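Local coordinates for protein Amuc_1100 (Akkermansia muciniphila, PDB 6KNY) that is of unknown function but is probably held in the membrane of a gut bacterium by a transmembrane helix, absent from this monomeric construct, at residues P67-P70 and T71-Q74; I95-T98 and S99-L102. One frame throughout, in Å; residues are numbered along the deposited sequence.

Contact 1 of 2, residues P67-P70 and T71-Q74; sequences PTTP and TAFQ
Thr69 caps helix 70-91 by accepting from Ala72 N through its side chain. From CB, the methyl CG2 leaves on the side opposite the carbonyl carbon, while OG1 sits between the backbone N and that carbon (chi1 72°), turned forward, toward the first turn of the helix. There Thr69 OG1 accepts from Ala72 N at 3.1 Å, with an N-H...O angle of 157°, and it also lies 3.2 Å from Ala72 CB. This is the classic N-cap: a side-chain oxygen takes up a backbone N-H that has no carbonyl a turn earlier within the helix.

Regular helical bonding follows at once. Phe73 N donates to Thr69 O at 2.9 Å, and Gln74 N donates to Pro70 O at 3.0 Å. Pro70, with no N-H to give, fits the first position of the helix. Thr68 brings its methyl CG2 to 4.3 Å from Phe73 CB.

Helix 70-91 thus starts at the surface with one buried side chain in this turn: Phe73 packs edge-to-face with Phe104 and touches Leu120 and Leu124 of helix 117-134, while the ring of Pro70 rests on Ala111 and Val114. Gln74 NE2 reaches the carbonyls of Tyr107 and Thr109, so the first turn is tied by hydrogen bonds to the chain between helix 97-100 and helix 117-134.

Contact 2 of 2, residues I95-T98 and S99-L102; sequences ITDT and SSWL
Ser100 N donates to Thr96 O at 3.0 Å and more weakly to Asp97 O, while Trp101 N donates to Thr98 O; the result is a short, loosely bonded helical turn that Leu102 leaves with positive phi.

Ser100 adds a side-chain bond to this backbone. Its OG lies between the backbone N and the carbonyl carbon (chi1 65°), which turns it back to donate to Asp97 O at 2.6 Å. Beside it, Asp97 and Trp101 run side by side, pointing the same way, with carboxylate and indole planes 71° apart. The indole CD1 of Trp101 comes within 3.2 Å of Asp97 O, whereas Asp97 OD1 remains 4.0 Å from Trp101 NE1. Ile95 packs along the turn, its CG1 3.7 Å from Ser99 CB and its CD1 3.8 Å from Ser100 CA. At the start, Thr96 OG1 and Thr98 OG1 share a hydrogen bond of 2.9 Å.

Arg81 of helix 70-91 gathers the polar groups: it forms a salt bridge with Asp97 OD1, bonds Ser100 OG through NE and makes a cation-pi contact with Trp101. With an alanine here in place of Ser100 the hydroxyl is gone, and Arg81 NE would probably lack an acceptor, leaving the guanidinium freer to shift from Asp97 and Trp101. The chemistry implies a buried serine hydroxyl satisfied as both donor and acceptor, beside a guanidinium whose charge is probably balanced at least in part by Asp97.

How the contacts relate
Both contacts are single turns built round a hydroxyl side chain, but the hydroxyls work differently: in contact 1 a threonine oxygen accepts from a backbone N-H at the helix start, whereas in contact 2 a serine hydroxyl donates to a backbone carbonyl and accepts from an arginine. Contact 1 lies at the surface, its centre about 18 Å from the centre of the chain; contact 2, its centre about 12 Å from that point, is partly buried and adds a charged partner. Helix 70-91 joins them, since contact 1 forms its first turn and contact 2 packs against residues further along it. Helix 117-134 also touches both. Their centres are about 21 Å apart, and their nearest atoms, about 6 Å apart, do not touch.

Contact 1 of 2, residues P67-P70 and T71-Q74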
loop_
_atom_site.group_PDB
_atom_site.type_symbol
_atom_site.label_atom_id
_atom_site.label_comp_id
_atom_site.label_asym_id
_atom_site.label_seq_id
_atom_site.Cartn_x
_atom_site.Cartn_y
_atom_site.Cartn_z
ATOM N N PRO A 67 10.989 -6.621 15.143
ATOM C CA PRO A 67 10.180 -7.656 15.797
ATOM C C PRO A 67 8.719 -7.246 15.875
ATOM O O PRO A 67 8.387 -6.138 16.283
ATOM C CB PRO A 67 10.810 -7.762 17.188
ATOM C CG PRO A 67 12.245 -7.337 16.941
ATOM C CD PRO A 67 12.110 -6.194 16.001
ATOM N N THR A 68 7.849 -8.161 15.480
ATOM C CA THR A 68 6.418 -7.911 15.430
ATOM C C THR A 68 5.704 -9.207 15.792
ATOM O O THR A 68 6.015 -10.264 15.227
ATOM C CB THR A 68 6.015 -7.421 14.024
ATOM O OG1 THR A 68 6.880 -6.335 13.621
ATOM C CG2 THR A 68 4.564 -6.954 13.995
ATOM N N THR A 69 4.779 -9.140 16.748
ATOM C CA THR A 69 3.990 -10.338 17.000
ATOM C C THR A 69 2.757 -10.356 16.103
ATOM O O THR A 69 2.325 -9.312 15.593
ATOM C CB THR A 69 3.556 -10.410 18.469
ATOM O OG1 THR A 69 2.553 -9.420 18.721
ATOM C CG2 THR A 69 4.754 -10.230 19.452
ATOM N N PRO A 70 2.160 -11.532 15.901
ATOM C CA PRO A 70 0.914 -11.594 15.125
ATOM C C PRO A 70 -0.215 -10.745 15.676
ATOM O O PRO A 70 -0.942 -10.124 14.890
ATOM C CB PRO A 70 0.569 -13.088 15.162
ATOM C CG PRO A 70 1.878 -13.741 15.218
ATOM C CD PRO A 70 2.703 -12.879 16.160
ATOM N N THR A 71 -0.408 -10.692 16.996
ATOM C CA THR A 71 -1.515 -9.873 17.485
ATOM C C THR A 71 -1.191 -8.392 17.401
ATOM O O THR A 71 -2.095 -7.589 17.132
ATOM C CB THR A 71 -1.918 -10.285 18.905
ATOM O OG1 THR A 71 -1.092 -9.617 19.860
ATOM C CG2 THR A 71 -1.777 -11.792 19.085
ATOM N N ALA A 72 0.086 -8.016 17.557
ATOM C CA ALA A 72 0.494 -6.625 17.321
ATOM C C ALA A 72 0.255 -6.205 15.868
ATOM O O ALA A 72 -0.192 -5.080 15.604
ATOM C CB ALA A 72 1.963 -6.420 17.690
ATOM N N PHE A 73 0.553 -7.085 14.912
ATOM C CA PHE A 73 0.184 -6.797 13.529
ATOM C C PHE A 73 -1.319 -6.585 13.403
ATOM O O PHE A 73 -1.777 -5.573 12.853
ATOM C CB PHE A 73 0.621 -7.925 12.599
ATOM C CG PHE A 73 0.046 -7.795 11.209
ATOM C CD1 PHE A 73 0.616 -6.918 10.288
ATOM C CD2 PHE A 73 -1.093 -8.499 10.842
ATOM C CE1 PHE A 73 0.076 -6.781 9.010
ATOM C CE2 PHE A 73 -1.631 -8.362 9.564
ATOM C CZ PHE A 73 -1.041 -7.501 8.652
ATOM N N GLN A 74 -2.101 -7.542 13.904
ATOM C CA GLN A 74 -3.556 -7.476 13.787
ATOM C C GLN A 74 -4.110 -6.226 14.451
ATOM O O GLN A 74 -5.032 -5.584 13.930
ATOM C CB GLN A 74 -4.151 -8.730 14.407
ATOM C CG GLN A 74 -5.536 -9.058 13.980
ATOM C CD GLN A 74 -5.918 -10.457 14.394
ATOM O OE1 GLN A 74 -5.507 -10.930 15.455
ATOM N NE2 GLN A 74 -6.675 -11.142 13.547
#

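Contact 2 of 2, residues I95-T98 and S99-L102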
loop_
_atom_site.group_PDB
_atom_site.type_symbol
_atom_site.label_atom_id
_atom_site.label_comp_id
_atom_site.label_asym_id
_atom_site.label_seq_id
_atom_site.Cartn_x
_atom_site.Cartn_y
_atom_site.Cartn_z
ATOM N N ILE A 95 -15.757 4.241 0.607
ATOM C CA ILE A 95 -14.749 3.190 0.690
ATOM C C ILE A 95 -15.458 1.880 0.980
ATOM O O ILE A 95 -16.268 1.801 1.909
ATOM C CB ILE A 95 -13.665 3.493 1.752
ATOM C CG1 ILE A 95 -12.637 2.363 1.810
ATOM C CG2 ILE A 95 -14.265 3.757 3.152
ATOM C CD1 ILE A 95 -11.350 2.799 2.456
ATOM N N THR A 96 -15.183 0.860 0.165
ATOM C CA THR A 96 -15.836 -0.418 0.399
ATOM C C THR A 96 -15.213 -1.103 1.603
ATOM O O THR A 96 -14.061 -0.838 1.983
ATOM C CB THR A 96 -15.730 -1.351 -0.813
ATOM O OG1 THR A 96 -14.371 -1.769 -0.997
ATOM C CG2 THR A 96 -16.229 -0.667 -2.096
ATOM N N ASP A 97 -15.993 -2.010 2.187
ATOM C CA ASP A 97 -15.490 -2.796 3.299
ATOM C C ASP A 97 -14.180 -3.464 2.928
ATOM O O ASP A 97 -13.235 -3.473 3.725
ATOM C CB ASP A 97 -16.515 -3.841 3.725
ATOM C CG ASP A 97 -16.177 -4.453 5.064
ATOM O OD1 ASP A 97 -15.695 -3.708 5.940
ATOM O OD2 ASP A 97 -16.384 -5.665 5.241
ATOM N N THR A 98 -14.089 -3.996 1.703
ATOM C CA THR A 98 -12.883 -4.715 1.310
ATOM C C THR A 98 -11.682 -3.776 1.237
ATOM O O THR A 98 -10.637 -4.066 1.831
ATOM C CB THR A 98 -13.087 -5.448 -0.015
ATOM O OG1 THR A 98 -13.455 -4.515 -1.046
ATOM C CG2 THR A 98 -14.149 -6.540 0.140
ATOM N N SER A 99 -11.816 -2.631 0.535
ATOM C CA SER A 99 -10.739 -1.632 0.510
ATOM C C SER A 99 -10.252 -1.268 1.908
ATOM O O SER A 99 -9.040 -1.065 2.129
ATOM C CB SER A 99 -11.194 -0.354 -0.187
ATOM O OG SER A 99 -11.190 -0.513 -1.581
ATOM N N SER A 100 -11.183 -1.142 2.860
ATOM C CA SER A 100 -10.804 -0.579 4.153
ATOM C C SER A 100 -9.854 -1.497 4.895
ATOM O O SER A 100 -9.173 -1.040 5.809
ATOM C CB SER A 100 -12.035 -0.307 5.024
ATOM O OG SER A 100 -12.694 -1.520 5.367
ATOM N N TRP A 101 -9.757 -2.760 4.490
ATOM C CA TRP A 101 -8.836 -3.688 5.127
ATOM C C TRP A 101 -7.429 -3.631 4.546
ATOM O O TRP A 101 -6.573 -4.416 4.967
ATOM C CB TRP A 101 -9.373 -5.110 5.029
ATOM C CG TRP A 101 -10.433 -5.379 6.035
ATOM C CD1 TRP A 101 -11.788 -5.427 5.818
ATOM C CD2 TRP A 101 -10.242 -5.631 7.436
ATOM N NE1 TRP A 101 -12.444 -5.696 6.995
ATOM C CE2 TRP A 101 -11.523 -5.823 8.004
ATOM C CE3 TRP A 101 -9.115 -5.705 8.263
ATOM C CZ2 TRP A 101 -11.707 -6.086 9.363
ATOM C CZ3 TRP A 101 -9.299 -5.970 9.616
ATOM C CH2 TRP A 101 -10.584 -6.150 10.154
ATOM N N LEU A 102 -7.181 -2.751 3.570
ATOM C CA LEU A 102 -5.837 -2.435 3.080
ATOM C C LEU A 102 -5.125 -3.637 2.457
ATOM O O LEU A 102 -3.889 -3.682 2.440
ATOM C CB LEU A 102 -4.978 -1.844 4.207
ATOM C CG LEU A 102 -5.475 -0.487 4.704
ATOM C CD1 LEU A 102 -4.774 -0.105 6.009
ATOM C CD2 LEU A 102 -5.294 0.594 3.637
#